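Local coordinates for protein prolyl 4-hydroxylase (Phytophthora capsici LT1534, PDB 6IUQ) that probably catalyses the 4-hydroxylation of proline residues with a bound iron(II) ion and 2-oxoglutarate, on a double-stranded beta-helix core, at residues 27-32 / 124-129; 102-107 / 112-117; 235-240 / 266-271; 248-251 / 256-259; 278-283 / 300-305. All coordinates share one frame; numbering follows the deposited sequence.

Contact 1: residues 27-32 / 124-129; sequences EVCDQL and TTHLPQ
In both C29 and H126 the first side-chain bond leads away from the backbone carbonyl and lies beside the backbone N (chi1 -70° and -56°), which sets the thiol and the imidazole next to each other between the two segments. Their beta carbons meet directly, C29 CB standing 3.7 Å from H126 CB. The sulfur then passes obliquely by the ring: C29 SG is 3.8 Å from H126 CD2 and 4.7 Å from the ring centroid, on a line 70° off the ring normal, a loose sulfur-aromatic approach. Within its own helix H126 has a neighbour over one ring face, the methyl CG2 of T125.

The contact joins helix 26-35 to the C-terminal end of helix 118-126, two of the helices packed around the double-stranded beta-helix core of this 2OG-Fe(II) oxygenase. L127 is the first residue to leave the helical conformation, and its side chain turns back toward helix 26-35. L127 CD1 lies 4.0 Å from C29 CB and 3.9 Å from the carbonyl oxygen C29 O, while CG and CD2 of the same leucine stay close by. One turn further along, L32 extends the apolar surface; its CD2 comes within 4.2 Å of L127 CD1 as the two leucines cross obliquely. L123 of helix 118-126 touches both C29 and L32, and V38 of strand 37-40 packs against L32 as well.

Contact 2: residues 102-107 / 112-117; sequences ALRTKV and ALFHST
The guanidinium of R104 lies flat on the ring of F114, with centres 3.8 Å apart and planes only 11° from parallel. This is a cation-pi stack: R104 CZ sits over the ring face, and the aliphatic part of the arginine joins in, R104 CD touching F114 CG at 3.5 Å. H115 approaches differently. Its CE1 meets R104 NH1 at 3.5 Å near the guanidinium plane, at the edge of the group, and the imidazole is turned 78° from that plane.

The arginine chain bends at chi3 (-73°), which folds the guanidinium down onto the phenyl face. Its rotation is fixed further by hydrogen bonds outside the two segments, from R104 NE to L98 O and, weakly, from R104 NH2 to H99 O; D111 OD1 offers NH1 a long, weak ion pair. Carbonyl acceptors on the N-H groups and the ring beneath one face would together stabilise the positive charge.

A type I turn from R104 to V107 links helix 101-104 to helix 108-115 and lets the two side chains meet across the bend. V107 and L103 pack on L59 of helix 46-61, A112 and S116 touch Y17 of helix 17-23, and F114 O accepts a hydrogen bond from R139 at the start of strand 139-146.

Contact 3: residues 235-240 / 266-271; sequences KVNAPE and VQRLLS
R268 reaches across to the 235-240 loop through its guanidinium, which closes on the side-chain oxygen of N237. From CB the chain leaves anti to the carbonyl carbon, runs extended through CG and CD, and bends at chi3. NE does not turn to the other loop; it donates to P265 O, just before its own segment. Beyond it, CZ faces N237 OD1 at 3.3 Å. The two terminal nitrogens both grip this oxygen, an end-on bifurcated arrangement. R268 NH2 donates to N237 OD1 over 2.9 Å, with an N-H...O angle of 148°. R268 NH1 reaches the same N237 OD1 at 3.0 Å and 143°. The oxygen sits in the guanidinium plane, and the amide is turned only 15° from that plane, so the two flat groups are nearly coplanar.

The pair of bonds ties the loop that follows strand 224-232 to the loop between helices 254-262 and 271-274, joining the end of the oxygenase core to the C-terminal helical part of the chain. The iron(II) ion lies about 12 Å from the R268 side chain. N237 is held at both ends, OD1 by R268 and ND2 by N159 OD1, which fixes the turn of its amide. R268 NH1 has a second acceptor in N159 O, on a residue close in sequence to the iron ligands H156 and D158. The side chain of V236 also packs on N159.

Contact 4: residues 248-251 / 256-259; sequences QSDL and GFLE
The carboxylate of D250 meets the start of helix 254-262 at G256 and F257. Q248 and S249 lead up to it through helical backbone angles. The D250 side chain starts anti to its carbonyl carbon (chi1 -68°), directing the carboxylate toward the backbone N and CB of F257. D250 OD1 lies 3.6 Å from F257 CB and equally far from F257 N, too long for a hydrogen bond, and passes G256 C at 4.2 Å. The second oxygen, D250 OD2, stands 3.8 Å from F257 CD2 at the edge of the phenyl ring, near its plane, and the carboxylate is turned 75° from that ring. At the end of the segment, the bond from L251 N to Q248 O (3.2 Å) closes this single turn around the aspartate.

Beyond CB the F257 ring leads away from the aspartate, toward F318 of helix 313-328 and into an edge-to-face pair with W254. The stronger partners of D250 OD2 lie outside the two segments: T247 N by a hydrogen bond and R260 NH2 by a salt bridge. The aspartate therefore links the turn before the helix to the arginine one turn beyond G256, and its buried negative charge is probably balanced by R260, while the contact with F257 itself is van der Waals packing.

Contact 5: residues 278-283 / 300-305; sequences EYYESL and KSHETH
Van der Waals packing around H302 makes up this contact. The imidazole is sent out from helix 296-311 with CG anti to the backbone N (chi1 165°), and it lies among Y279, Y280 and L283 on helix 276-287. The tightest touch is apolar: a methyl of L283, CD1, lies against the CB-CG end of H302, 3.5 Å from H302 CB and 3.6 Å from H302 CG. Towards the far end of the ring, H302 CE1 reaches Y279 CB at 3.9 Å. The phenol of Y279 then leads away from the histidine, and its hydroxyl pairs with S271 OG.

Among the aromatic groups, Y280 and H302 form an oblique pair, with ring centroids 6.0 Å apart and planes at 49°. H302 NE2 lies near the plane of the tyrosine ring, at its edge, 4.0 Å from Y280 CD1.

Polar bonds run within helix 296-311. K300 NZ makes a 2.7 Å salt bridge to E303 OE1, on the syn side of the carboxylate. The carbonyl K300 O accepts both T304 N and T304 OG1, the latter at 2.9 Å, and the two donors arrive from opposite faces of the carbonyl plane.

The segments 278-283 and 300-305 run nearly antiparallel (160°), their axes 10.9 Å apart at closest approach, and the imidazole fills the space between them. H302 ND1 is hydrogen-bonded to R272 NH1 of helix 271-274. The arginine N-H is the donor, so ND1 probably accepts, consistent with a neutral imidazole able to lie against leucine and tyrosine carbon.

How the contacts relate
Contacts 1, 2, 4 and 5 are largely buried, whereas contact 3 lies at the surface. Contacts 1 and 2 belong to the N-terminal helices, with helices 108-115 and 118-126 consecutive in the chain; contacts 4 and 5 belong to the C-terminal helical part, contact 4 nested within the loop closed by contact 3. Helix 313-328 touches contacts 3 and 4, its F318 meeting both L270 and F257. Chemistry differs: apolar and sulfur packing in contact 1, a cation-pi stack in contact 2, a two-nitrogen grip in contact 3, and in contacts 4 and 5 a carboxylate or imidazole packed on carbon, its polar end satisfied outside the segments. Contact 3 touches contact 1 (K235-Q129) and contact 5 (S271-Y279).

Contact 1: residues 27-32 / 124-129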
# COMPACT_ATOMS: atom_id res chain seq x y z
N GLU A 27 -16.92 0.60 -10.20
CA GLU A 27 -16.53 1.99 -9.96
C GLU A 27 -15.26 2.08 -9.12
O GLU A 27 -14.36 2.89 -9.41
CB GLU A 27 -17.67 2.74 -9.28
CG GLU A 27 -19.02 2.61 -10.00
CD GLU A 27 -19.89 1.48 -9.44
OE1 GLU A 27 -20.68 1.75 -8.51
OE2 GLU A 27 -19.80 0.33 -9.93
N VAL A 28 -15.20 1.27 -8.07
CA VAL A 28 -14.04 1.19 -7.21
C VAL A 28 -12.82 0.76 -8.04
O VAL A 28 -11.76 1.39 -7.98
CB VAL A 28 -14.31 0.22 -6.02
CG1 VAL A 28 -13.01 -0.32 -5.41
CG2 VAL A 28 -15.16 0.92 -4.95
N CYS A 29 -12.99 -0.27 -8.86
CA CYS A 29 -11.89 -0.75 -9.69
C CYS A 29 -11.48 0.28 -10.73
O CYS A 29 -10.29 0.41 -11.01
CB CYS A 29 -12.27 -2.07 -10.37
SG CYS A 29 -12.36 -3.45 -9.18
N ASP A 30 -12.43 1.01 -11.30
CA ASP A 30 -12.08 2.05 -12.28
C ASP A 30 -11.26 3.15 -11.61
O ASP A 30 -10.36 3.72 -12.23
CB ASP A 30 -13.32 2.66 -12.94
CG ASP A 30 -14.03 1.69 -13.87
OD1 ASP A 30 -13.42 0.66 -14.28
OD2 ASP A 30 -15.22 1.97 -14.19
N GLN A 31 -11.58 3.47 -10.36
CA GLN A 31 -10.83 4.49 -9.65
C GLN A 31 -9.42 4.01 -9.32
O GLN A 31 -8.45 4.76 -9.46
CB GLN A 31 -11.53 4.92 -8.36
CG GLN A 31 -11.00 6.27 -7.88
CD GLN A 31 -11.49 6.68 -6.50
OE1 GLN A 31 -12.69 6.86 -6.28
NE2 GLN A 31 -10.53 6.85 -5.57
N LEU A 32 -9.31 2.76 -8.87
CA LEU A 32 -8.02 2.17 -8.57
C LEU A 32 -7.13 2.25 -9.80
O LEU A 32 -5.98 2.70 -9.75
CB LEU A 32 -8.19 0.72 -8.11
CG LEU A 32 -6.91 -0.11 -8.07
CD1 LEU A 32 -5.93 0.47 -7.06
CD2 LEU A 32 -7.23 -1.58 -7.75
N THR A 124 -10.11 -9.42 -10.89
CA THR A 124 -9.85 -10.09 -12.16
C THR A 124 -11.04 -9.94 -13.11
O THR A 124 -10.85 -9.96 -14.32
CB THR A 124 -9.50 -11.59 -11.99
OG1 THR A 124 -10.52 -12.26 -11.25
CG2 THR A 124 -8.16 -11.76 -11.26
N THR A 125 -12.25 -9.74 -12.59
CA THR A 125 -13.39 -9.47 -13.45
C THR A 125 -13.27 -8.07 -14.07
O THR A 125 -13.38 -7.91 -15.28
CB THR A 125 -14.74 -9.58 -12.70
OG1 THR A 125 -15.00 -10.95 -12.36
CG2 THR A 125 -15.88 -9.06 -13.56
N HIS A 126 -13.04 -7.06 -13.23
CA HIS A 126 -13.05 -5.68 -13.71
C HIS A 126 -11.71 -5.22 -14.26
O HIS A 126 -11.67 -4.30 -15.08
CB HIS A 126 -13.49 -4.74 -12.59
CG HIS A 126 -14.83 -5.08 -12.01
ND1 HIS A 126 -15.97 -5.17 -12.78
CD2 HIS A 126 -15.20 -5.38 -10.75
CE1 HIS A 126 -16.99 -5.50 -12.01
NE2 HIS A 126 -16.55 -5.62 -10.77
N LEU A 127 -10.62 -5.85 -13.82
CA LEU A 127 -9.28 -5.49 -14.31
C LEU A 127 -8.46 -6.69 -14.77
O LEU A 127 -7.40 -6.96 -14.21
CB LEU A 127 -8.52 -4.74 -13.22
CG LEU A 127 -9.20 -3.47 -12.71
CD1 LEU A 127 -8.54 -3.01 -11.44
CD2 LEU A 127 -9.16 -2.39 -13.76
N PRO A 128 -8.92 -7.38 -15.82
CA PRO A 128 -8.25 -8.60 -16.30
C PRO A 128 -6.80 -8.35 -16.69
O PRO A 128 -5.98 -9.26 -16.64
CB PRO A 128 -9.07 -9.01 -17.54
CG PRO A 128 -10.29 -8.17 -17.53
CD PRO A 128 -10.04 -6.97 -16.69
N GLN A 129 -6.48 -7.12 -17.09
CA GLN A 129 -5.15 -6.84 -17.60
C GLN A 129 -4.05 -6.97 -16.53
O GLN A 129 -2.88 -7.11 -16.88
CB GLN A 129 -5.10 -5.44 -18.22
CG GLN A 129 -5.48 -4.28 -17.31
CD GLN A 129 -6.97 -3.97 -17.32
OE1 GLN A 129 -7.81 -4.85 -17.51
NE2 GLN A 129 -7.31 -2.71 -17.13

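Contact 2: residues 102-107 / 112-117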
# COMPACT_ATOMS: atom_id res chain seq x y z
N ALA A 102 -0.81 -23.97 10.14
CA ALA A 102 -0.79 -24.33 11.55
C ALA A 102 -1.25 -23.15 12.39
O ALA A 102 -1.96 -23.32 13.39
CB ALA A 102 0.61 -24.77 11.96
N LEU A 103 -0.83 -21.97 11.98
CA LEU A 103 -1.18 -20.73 12.66
C LEU A 103 -2.62 -20.35 12.36
O LEU A 103 -3.39 -19.96 13.24
CB LEU A 103 -0.23 -19.62 12.22
CG LEU A 103 -0.27 -18.30 12.99
CD1 LEU A 103 -0.46 -18.58 14.46
CD2 LEU A 103 1.03 -17.57 12.75
N ARG A 104 -2.99 -20.51 11.09
CA ARG A 104 -4.29 -20.07 10.62
C ARG A 104 -5.41 -20.83 11.27
O ARG A 104 -6.49 -20.27 11.51
CB ARG A 104 -4.37 -20.21 9.10
CG ARG A 104 -4.48 -18.90 8.39
CD ARG A 104 -4.62 -19.14 6.93
NE ARG A 104 -3.34 -19.56 6.37
CZ ARG A 104 -3.17 -20.66 5.66
NH1 ARG A 104 -4.20 -21.45 5.40
NH2 ARG A 104 -1.97 -20.95 5.20
N THR A 105 -5.16 -22.10 11.57
CA THR A 105 -6.14 -22.96 12.23
C THR A 105 -6.53 -22.43 13.62
O THR A 105 -7.60 -22.75 14.13
CB THR A 105 -5.60 -24.40 12.37
OG1 THR A 105 -5.09 -24.82 11.10
CG2 THR A 105 -6.69 -25.37 12.82
N LYS A 106 -5.68 -21.59 14.21
CA LYS A 106 -6.01 -21.01 15.51
C LYS A 106 -7.01 -19.87 15.40
O LYS A 106 -7.64 -19.53 16.39
CB LYS A 106 -4.74 -20.51 16.22
CG LYS A 106 -3.67 -21.58 16.40
CD LYS A 106 -2.46 -21.04 17.14
CE LYS A 106 -1.46 -22.16 17.44
NZ LYS A 106 -2.05 -23.24 18.30
N VAL A 107 -7.15 -19.28 14.21
CA VAL A 107 -7.95 -18.06 14.05
C VAL A 107 -8.92 -18.12 12.87
O VAL A 107 -8.62 -17.65 11.76
CB VAL A 107 -7.04 -16.83 13.90
CG1 VAL A 107 -6.58 -16.33 15.27
CG2 VAL A 107 -5.83 -17.15 13.01
N ALA A 112 -10.53 -17.89 7.26
CA ALA A 112 -11.53 -17.66 6.22
C ALA A 112 -11.19 -16.44 5.35
O ALA A 112 -11.47 -16.43 4.15
CB ALA A 112 -12.90 -17.48 6.84
N LEU A 113 -10.61 -15.41 5.95
CA LEU A 113 -10.22 -14.26 5.14
C LEU A 113 -9.07 -14.67 4.24
O LEU A 113 -9.03 -14.29 3.09
CB LEU A 113 -9.83 -13.05 6.00
CG LEU A 113 -9.50 -11.81 5.15
CD1 LEU A 113 -10.57 -11.54 4.09
CD2 LEU A 113 -9.28 -10.57 6.01
N PHE A 114 -8.16 -15.49 4.75
CA PHE A 114 -7.04 -15.94 3.94
C PHE A 114 -7.52 -16.72 2.71
O PHE A 114 -6.97 -16.58 1.64
CB PHE A 114 -6.07 -16.80 4.75
CG PHE A 114 -4.93 -17.34 3.93
CD1 PHE A 114 -3.75 -16.62 3.81
CD2 PHE A 114 -5.03 -18.57 3.29
CE1 PHE A 114 -2.69 -17.12 3.06
CE2 PHE A 114 -3.98 -19.07 2.53
CZ PHE A 114 -2.81 -18.34 2.42
N HIS A 115 -8.56 -17.53 2.88
CA HIS A 115 -9.06 -18.39 1.82
C HIS A 115 -10.09 -17.71 0.93
O HIS A 115 -10.46 -18.22 -0.13
CB HIS A 115 -9.67 -19.66 2.42
CG HIS A 115 -8.64 -20.66 2.86
ND1 HIS A 115 -8.39 -20.95 4.18
CD2 HIS A 115 -7.79 -21.43 2.13
CE1 HIS A 115 -7.44 -21.87 4.25
NE2 HIS A 115 -7.06 -22.17 3.03
N SER A 116 -10.57 -16.56 1.36
CA SER A 116 -11.53 -15.83 0.54
C SER A 116 -10.93 -15.39 -0.79
O SER A 116 -9.77 -14.96 -0.86
CB SER A 116 -12.07 -14.63 1.32
OG SER A 116 -12.66 -13.72 0.42
N THR A 117 -11.71 -15.49 -1.86
CA THR A 117 -11.26 -15.05 -3.17
C THR A 117 -12.10 -13.92 -3.74
O THR A 117 -12.04 -13.65 -4.95
CB THR A 117 -11.28 -16.19 -4.20
OG1 THR A 117 -12.62 -16.70 -4.31
CG2 THR A 117 -10.32 -17.28 -3.81

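Contact 3: residues 235-240 / 266-271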
# COMPACT_ATOMS: atom_id res chain seq x y z
N LYS A 235 2.62 -10.06 -14.77
CA LYS A 235 3.28 -9.20 -15.76
C LYS A 235 3.97 -8.00 -15.15
O LYS A 235 4.33 -7.06 -15.86
CB LYS A 235 2.27 -8.70 -16.79
CG LYS A 235 1.68 -9.78 -17.67
CD LYS A 235 0.91 -9.17 -18.82
CE LYS A 235 -0.15 -8.20 -18.31
NZ LYS A 235 -0.99 -7.63 -19.41
N VAL A 236 4.16 -8.03 -13.84
CA VAL A 236 4.74 -6.89 -13.16
C VAL A 236 6.26 -6.84 -13.41
O VAL A 236 6.89 -7.86 -13.67
CB VAL A 236 4.41 -6.94 -11.64
CG1 VAL A 236 5.39 -7.83 -10.90
CG2 VAL A 236 4.42 -5.56 -11.07
N ASN A 237 6.81 -5.63 -13.38
CA ASN A 237 8.23 -5.37 -13.65
C ASN A 237 8.67 -5.82 -15.06
O ASN A 237 9.80 -6.22 -15.27
CB ASN A 237 9.10 -6.02 -12.57
CG ASN A 237 8.92 -5.34 -11.22
OD1 ASN A 237 8.77 -4.12 -11.16
ND2 ASN A 237 8.93 -6.11 -10.14
N ALA A 238 7.75 -5.68 -16.01
CA ALA A 238 7.97 -5.95 -17.42
C ALA A 238 8.92 -4.93 -18.05
O ALA A 238 9.14 -3.86 -17.49
CB ALA A 238 6.62 -5.96 -18.17
N PRO A 239 9.48 -5.26 -19.23
CA PRO A 239 10.34 -4.32 -19.97
C PRO A 239 9.65 -3.00 -20.32
O PRO A 239 10.28 -1.94 -20.15
CB PRO A 239 10.70 -5.10 -21.24
CG PRO A 239 10.63 -6.54 -20.83
CD PRO A 239 9.46 -6.60 -19.86
N GLU A 240 8.40 -3.03 -20.78
CA GLU A 240 7.72 -1.79 -21.15
C GLU A 240 7.42 -0.94 -19.92
O GLU A 240 7.14 0.26 -20.04
CB GLU A 240 6.43 -2.06 -21.91
CG GLU A 240 5.39 -2.84 -21.13
CD GLU A 240 5.39 -4.31 -21.50
OE1 GLU A 240 4.28 -4.90 -21.61
OE2 GLU A 240 6.49 -4.88 -21.68
N VAL A 266 7.77 3.18 -14.17
CA VAL A 266 9.07 3.76 -14.48
C VAL A 266 9.33 4.96 -13.54
O VAL A 266 10.48 5.35 -13.32
CB VAL A 266 9.17 4.18 -15.98
CG1 VAL A 266 8.41 5.47 -16.27
CG2 VAL A 266 10.63 4.30 -16.41
N GLN A 267 8.27 5.49 -12.95
CA GLN A 267 8.41 6.61 -12.02
C GLN A 267 9.30 6.28 -10.82
O GLN A 267 9.87 7.18 -10.21
CB GLN A 267 7.03 7.07 -11.51
CG GLN A 267 6.34 6.11 -10.54
CD GLN A 267 4.94 6.61 -10.17
OE1 GLN A 267 4.69 6.97 -9.00
NE2 GLN A 267 4.04 6.67 -11.16
N ARG A 268 9.41 4.99 -10.49
CA ARG A 268 10.25 4.53 -9.38
C ARG A 268 11.73 4.90 -9.55
O ARG A 268 12.49 4.99 -8.57
CB ARG A 268 10.09 3.00 -9.21
CG ARG A 268 8.64 2.58 -8.97
CD ARG A 268 8.46 1.07 -8.93
NE ARG A 268 8.72 0.46 -10.22
CZ ARG A 268 8.66 -0.85 -10.46
NH1 ARG A 268 8.35 -1.71 -9.50
NH2 ARG A 268 8.92 -1.30 -11.67
N LEU A 269 12.13 5.11 -10.80
CA LEU A 269 13.49 5.53 -11.12
C LEU A 269 13.66 7.02 -10.92
O LEU A 269 14.76 7.53 -11.08
CB LEU A 269 13.84 5.18 -12.57
CG LEU A 269 13.55 3.73 -12.99
CD1 LEU A 269 13.67 3.58 -14.49
CD2 LEU A 269 14.48 2.77 -12.27
N LEU A 270 12.58 7.73 -10.60
CA LEU A 270 12.62 9.18 -10.57
C LEU A 270 12.12 9.74 -9.27
O LEU A 270 12.31 10.93 -9.00
CB LEU A 270 11.80 9.77 -11.71
CG LEU A 270 12.05 9.24 -13.11
CD1 LEU A 270 10.95 9.73 -14.03
CD2 LEU A 270 13.40 9.68 -13.62
N SER A 271 11.48 8.89 -8.47
CA SER A 271 10.74 9.36 -7.30
C SER A 271 11.63 9.98 -6.22
O SER A 271 11.22 10.94 -5.57
CB SER A 271 9.91 8.22 -6.68
OG SER A 271 10.76 7.21 -6.15

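Contact 4: residues 248-251 / 256-259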
# COMPACT_ATOMS: atom_id res chain seq x y z
N GLN A 248 5.05 12.38 -30.82
CA GLN A 248 4.81 13.65 -31.50
C GLN A 248 3.63 14.42 -30.91
O GLN A 248 3.68 15.65 -30.80
CB GLN A 248 4.59 13.41 -32.99
CG GLN A 248 4.24 14.65 -33.81
CD GLN A 248 4.29 14.40 -35.31
OE1 GLN A 248 4.66 13.31 -35.77
NE2 GLN A 248 3.90 15.40 -36.09
N SER A 249 2.57 13.70 -30.53
CA SER A 249 1.38 14.30 -29.89
C SER A 249 1.70 14.96 -28.55
O SER A 249 1.03 15.91 -28.14
CB SER A 249 0.29 13.25 -29.67
OG SER A 249 0.32 12.26 -30.68
N ASP A 250 2.69 14.43 -27.85
CA ASP A 250 3.08 14.99 -26.56
C ASP A 250 3.54 16.43 -26.69
O ASP A 250 3.32 17.24 -25.79
CB ASP A 250 4.19 14.16 -25.91
CG ASP A 250 3.71 12.78 -25.50
OD1 ASP A 250 2.52 12.65 -25.14
OD2 ASP A 250 4.54 11.84 -25.52
N LEU A 251 4.16 16.74 -27.83
CA LEU A 251 4.70 18.07 -28.07
C LEU A 251 3.64 19.15 -27.95
O LEU A 251 3.95 20.27 -27.59
CB LEU A 251 5.35 18.14 -29.44
CG LEU A 251 6.46 17.11 -29.68
CD1 LEU A 251 7.19 17.43 -30.98
CD2 LEU A 251 7.42 17.00 -28.50
N GLY A 256 -0.73 14.64 -21.48
CA GLY A 256 -0.83 13.24 -21.84
C GLY A 256 0.42 12.46 -21.48
O GLY A 256 0.36 11.34 -21.01
N PHE A 257 1.57 13.08 -21.72
CA PHE A 257 2.85 12.54 -21.35
C PHE A 257 3.01 12.42 -19.82
O PHE A 257 3.49 11.40 -19.33
CB PHE A 257 3.97 13.42 -21.93
CG PHE A 257 5.34 13.12 -21.40
CD1 PHE A 257 5.80 13.72 -20.23
CD2 PHE A 257 6.18 12.24 -22.07
CE1 PHE A 257 7.07 13.44 -19.74
CE2 PHE A 257 7.45 11.97 -21.60
CZ PHE A 257 7.90 12.56 -20.43
N LEU A 258 2.63 13.46 -19.09
CA LEU A 258 2.70 13.41 -17.63
C LEU A 258 1.74 12.35 -17.08
O LEU A 258 2.07 11.65 -16.12
CB LEU A 258 2.38 14.77 -17.02
CG LEU A 258 3.46 15.80 -17.37
CD1 LEU A 258 3.13 17.21 -16.85
CD2 LEU A 258 4.81 15.31 -16.84
N GLU A 259 0.58 12.21 -17.73
CA GLU A 259 -0.43 11.25 -17.33
C GLU A 259 0.04 9.80 -17.50
O GLU A 259 -0.19 8.96 -16.63
CB GLU A 259 -1.73 11.52 -18.10
CG GLU A 259 -3.00 10.96 -17.47
CD GLU A 259 -3.46 11.68 -16.20
OE1 GLU A 259 -2.70 12.49 -15.58
OE2 GLU A 259 -4.60 11.42 -15.80

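Contact 5: residues 278-283 / 300-305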
# COMPACT_ATOMS: atom_id res chain seq x y z
N GLU A 278 10.51 14.90 0.74
CA GLU A 278 9.71 13.90 1.46
C GLU A 278 10.53 12.67 1.89
O GLU A 278 10.43 12.23 3.04
CB GLU A 278 8.52 13.45 0.61
CG GLU A 278 7.40 14.47 0.53
CD GLU A 278 7.63 15.57 -0.50
OE1 GLU A 278 8.49 15.43 -1.39
OE2 GLU A 278 6.93 16.60 -0.41
N TYR A 279 11.31 12.11 0.98
CA TYR A 279 12.23 11.03 1.33
C TYR A 279 13.18 11.43 2.46
O TYR A 279 13.37 10.69 3.43
CB TYR A 279 13.04 10.60 0.12
CG TYR A 279 12.42 9.59 -0.82
CD1 TYR A 279 11.50 9.98 -1.78
CD2 TYR A 279 12.81 8.26 -0.80
CE1 TYR A 279 10.95 9.05 -2.69
CE2 TYR A 279 12.28 7.33 -1.70
CZ TYR A 279 11.35 7.74 -2.64
OH TYR A 279 10.82 6.83 -3.52
N TYR A 280 13.79 12.61 2.34
CA TYR A 280 14.74 13.07 3.35
C TYR A 280 14.06 13.29 4.70
O TYR A 280 14.57 12.85 5.74
CB TYR A 280 15.43 14.36 2.88
CG TYR A 280 16.53 14.84 3.81
CD1 TYR A 280 17.82 14.34 3.71
CD2 TYR A 280 16.28 15.81 4.79
CE1 TYR A 280 18.84 14.77 4.55
CE2 TYR A 280 17.29 16.26 5.63
CZ TYR A 280 18.57 15.73 5.51
OH TYR A 280 19.56 16.15 6.35
N GLU A 281 12.90 13.93 4.72
CA GLU A 281 12.21 14.12 5.99
C GLU A 281 11.86 12.80 6.67
O GLU A 281 12.02 12.66 7.88
CB GLU A 281 10.94 14.95 5.82
CG GLU A 281 10.67 15.86 7.03
CD GLU A 281 11.87 16.77 7.39
OE1 GLU A 281 12.57 17.25 6.46
OE2 GLU A 281 12.11 17.00 8.59
N SER A 282 11.43 11.81 5.89
CA SER A 282 11.16 10.49 6.47
C SER A 282 12.43 9.94 7.09
O SER A 282 12.39 9.38 8.17
CB SER A 282 10.60 9.51 5.44
OG SER A 282 9.23 9.75 5.21
N LEU A 283 13.57 10.12 6.42
CA LEU A 283 14.82 9.59 6.97
C LEU A 283 15.23 10.34 8.25
O LEU A 283 15.88 9.75 9.11
CB LEU A 283 15.94 9.65 5.93
CG LEU A 283 15.84 8.63 4.79
CD1 LEU A 283 16.52 9.13 3.52
CD2 LEU A 283 16.41 7.29 5.20
N LYS A 300 22.92 7.42 4.12
CA LYS A 300 24.06 7.53 3.21
C LYS A 300 23.66 7.06 1.82
O LYS A 300 24.11 7.58 0.82
CB LYS A 300 25.26 6.73 3.73
CG LYS A 300 26.03 7.42 4.82
CD LYS A 300 26.67 8.70 4.32
CE LYS A 300 26.81 9.73 5.45
NZ LYS A 300 27.44 11.01 5.00
N SER A 301 22.78 6.07 1.78
CA SER A 301 22.30 5.51 0.52
C SER A 301 21.51 6.57 -0.25
O SER A 301 21.70 6.76 -1.45
CB SER A 301 21.47 4.26 0.79
OG SER A 301 20.95 3.74 -0.40
N HIS A 302 20.65 7.29 0.47
CA HIS A 302 19.87 8.38 -0.13
C HIS A 302 20.77 9.49 -0.65
O HIS A 302 20.68 9.95 -1.80
CB HIS A 302 18.89 8.92 0.92
CG HIS A 302 18.30 10.24 0.56
ND1 HIS A 302 17.05 10.37 -0.02
CD2 HIS A 302 18.77 11.51 0.72
CE1 HIS A 302 16.78 11.65 -0.21
NE2 HIS A 302 17.80 12.36 0.24
N GLU A 303 21.65 9.92 0.24
CA GLU A 303 22.65 10.94 -0.03
C GLU A 303 23.45 10.64 -1.30
O GLU A 303 23.64 11.51 -2.15
CB GLU A 303 23.55 11.04 1.19
CG GLU A 303 24.64 12.04 1.16
CD GLU A 303 25.32 12.11 2.51
OE1 GLU A 303 26.51 11.73 2.61
OE2 GLU A 303 24.63 12.50 3.49
N THR A 304 23.92 9.41 -1.42
CA THR A 304 24.65 8.96 -2.60
C THR A 304 23.79 8.95 -3.88
O THR A 304 24.25 9.37 -4.94
CB THR A 304 25.20 7.54 -2.38
OG1 THR A 304 26.12 7.56 -1.28
CG2 THR A 304 25.91 7.05 -3.62
N HIS A 305 22.56 8.46 -3.78
CA HIS A 305 21.64 8.43 -4.92
C HIS A 305 21.33 9.84 -5.42
O HIS A 305 21.36 10.11 -6.62
CB HIS A 305 20.35 7.70 -4.54
CG HIS A 305 19.38 7.57 -5.68
ND1 HIS A 305 18.75 8.66 -6.26
CD2 HIS A 305 18.93 6.48 -6.35
CE1 HIS A 305 17.96 8.24 -7.23
NE2 HIS A 305 18.05 6.93 -7.31